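Local coordinates for protein HTH-type transcriptional regulator AscG (Escherichia coli, PDB 3BRQ) that represses transcription of the cryptic asc operon as a sequence-specific DNA-binding regulator of the LacI family, at residues L22-T27 / R52-A57. Numbering follows the deposited sequence.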
loop_
_atom_site.group_PDB
_atom_site.type_symbol
_atom_site.label_atom_id
_atom_site.label_comp_id
_atom_site.label_asym_id
_atom_site.label_seq_id
_atom_site.Cartn_x
_atom_site.Cartn_y
_atom_site.Cartn_z
ATOM N N LEU B 22 21.079 -8.427 -4.886
ATOM C CA LEU B 22 20.541 -7.230 -5.535
ATOM C C LEU B 22 20.060 -6.233 -4.483
ATOM O O LEU B 22 19.216 -6.537 -3.624
ATOM C CB LEU B 22 19.338 -7.570 -6.431
ATOM C CG LEU B 22 19.467 -7.656 -7.937
ATOM C CD1 LEU B 22 18.313 -8.445 -8.524
ATOM C CD2 LEU B 22 19.483 -6.204 -8.529
ATOM N N GLY B 23 20.593 -5.030 -4.559
ATOM C CA GLY B 23 20.255 -3.981 -3.606
ATOM C C GLY B 23 19.204 -3.037 -4.137
ATOM O O GLY B 23 19.299 -2.539 -5.295
ATOM N N LEU B 24 18.214 -2.730 -3.302
ATOM C CA LEU B 24 17.174 -1.763 -3.664
ATOM C C LEU B 24 17.223 -0.579 -2.705
ATOM O O LEU B 24 17.318 -0.781 -1.489
ATOM C CB LEU B 24 15.786 -2.401 -3.562
ATOM C CG LEU B 24 15.287 -3.267 -4.720
ATOM C CD1 LEU B 24 16.391 -3.916 -5.552
ATOM C CD2 LEU B 24 14.277 -4.317 -4.202
ATOM N N VAL B 25 17.153 0.651 -3.242
ATOM C CA VAL B 25 17.118 1.862 -2.377
ATOM C C VAL B 25 15.793 2.571 -2.736
ATOM O O VAL B 25 15.571 2.877 -3.904
ATOM C CB VAL B 25 18.298 2.868 -2.657
ATOM C CG1 VAL B 25 18.105 4.158 -1.816
ATOM C CG2 VAL B 25 19.590 2.274 -2.240
ATOM N N VAL B 26 14.928 2.815 -1.762
ATOM C CA VAL B 26 13.614 3.418 -1.983
ATOM C C VAL B 26 13.355 4.414 -0.845
ATOM O O VAL B 26 13.612 4.127 0.326
ATOM C CB VAL B 26 12.485 2.394 -2.047
ATOM C CG1 VAL B 26 11.127 3.061 -2.228
ATOM C CG2 VAL B 26 12.738 1.387 -3.181
ATOM N N THR B 27 12.962 5.635 -1.242
ATOM C CA THR B 27 12.660 6.723 -0.306
ATOM C C THR B 27 11.433 6.383 0.570
ATOM O O THR B 27 10.454 5.767 0.114
ATOM C CB THR B 27 12.504 8.083 -1.093
ATOM O OG1 THR B 27 13.669 8.259 -1.937
ATOM C CG2 THR B 27 12.523 9.268 -0.164
ATOM N N ARG B 52 19.160 -14.994 -6.696
ATOM C CA ARG B 52 19.773 -13.857 -6.008
ATOM C C ARG B 52 19.120 -13.548 -4.659
ATOM O O ARG B 52 17.920 -13.708 -4.500
ATOM C CB ARG B 52 19.704 -12.581 -6.881
ATOM C CG ARG B 52 20.821 -12.438 -7.898
ATOM C CD ARG B 52 20.752 -13.504 -8.999
ATOM N NE ARG B 52 21.963 -13.530 -9.814
ATOM C CZ ARG B 52 22.064 -14.110 -11.013
ATOM N NH1 ARG B 52 21.020 -14.725 -11.564
ATOM N NH2 ARG B 52 23.217 -14.047 -11.684
ATOM N N GLN B 53 19.913 -13.033 -3.724
ATOM C CA GLN B 53 19.390 -12.451 -2.482
ATOM C C GLN B 53 19.007 -11.010 -2.756
ATOM O O GLN B 53 19.652 -10.305 -3.530
ATOM C CB GLN B 53 20.431 -12.462 -1.372
ATOM C CG GLN B 53 20.844 -13.857 -0.903
ATOM C CD GLN B 53 19.630 -14.684 -0.416
ATOM O OE1 GLN B 53 18.708 -14.140 0.208
ATOM N NE2 GLN B 53 19.617 -15.983 -0.736
ATOM N N LEU B 54 17.964 -10.581 -2.078
ATOM C CA LEU B 54 17.469 -9.239 -2.202
ATOM C C LEU B 54 17.721 -8.513 -0.878
ATOM O O LEU B 54 17.447 -9.085 0.201
ATOM C CB LEU B 54 15.968 -9.306 -2.454
ATOM C CG LEU B 54 15.273 -7.980 -2.736
ATOM C CD1 LEU B 54 15.486 -7.650 -4.177
ATOM C CD2 LEU B 54 13.815 -8.134 -2.435
ATOM N N LEU B 55 18.216 -7.278 -0.974
ATOM C CA LEU B 55 18.361 -6.367 0.177
ATOM C C LEU B 55 17.671 -5.036 -0.145
ATOM O O LEU B 55 17.935 -4.465 -1.193
ATOM C CB LEU B 55 19.845 -6.069 0.470
ATOM C CG LEU B 55 20.579 -7.114 1.337
ATOM C CD1 LEU B 55 22.011 -6.654 1.648
ATOM C CD2 LEU B 55 19.792 -7.401 2.627
ATOM N N LEU B 56 16.781 -4.553 0.709
ATOM C CA LEU B 56 16.215 -3.191 0.483
ATOM C C LEU B 56 16.697 -2.276 1.601
ATOM O O LEU B 56 16.474 -2.574 2.752
ATOM C CB LEU B 56 14.691 -3.239 0.520
ATOM C CG LEU B 56 13.884 -1.960 0.636
ATOM C CD1 LEU B 56 13.910 -1.193 -0.671
ATOM C CD2 LEU B 56 12.432 -2.344 0.959
ATOM N N ALA B 57 17.302 -1.147 1.245
ATOM C CA ALA B 57 17.688 -0.168 2.241
ATOM C C ALA B 57 16.747 1.047 2.183
ATOM O O ALA B 57 16.413 1.554 1.102
ATOM C CB ALA B 57 19.200 0.258 2.035
#
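The backbones of Leu22 to Val26 and Gln53 to Ala57 lie side by side as neighbouring parallel strands, with Leu22, Leu24, Leu54 and Leu56 on one face of the sheet and Val25, Leu55 and Ala57 on the other. Between the strands Leu22 N donates to Gln53 O at 2.7 Å, and Leu22 O accepts from Leu55 N, which comes in tilted 22° from the carbonyl plane. Leu24 repeats the pattern, its N reaching Leu55 O at 2.7 Å and its O taking Ala57 N at 2.8 Å. The last bond, Val26 N to Ala57 O, stretches to 3.5 Å and is weak. On the leucine face CD2 of Leu24 lies 3.5 Å from CD1 of Leu54, the two side chains crossing at a slant. With CG anti to the backbone N (chi1 166°), Leu56 brings CD1 within 3.7 Å of Leu24 CB and 3.8 Å of Val26 CG2. Helix 36-49, which links the strands in a beta-alpha-beta unit, covers Leu24 and Leu54 through Leu40, Ala43 and Ala44, while Ile263, Leu266 and Ile267 of helix 255-270 pack on Leu22. Helix 63-75 covers Val25 and Ala57 on the other face. Strand 80-84 flanks strand 21-27, and Leu55 to Ala57 pair antiparallel with a strand of the second subunit, continuing the sheet across the dimer interface.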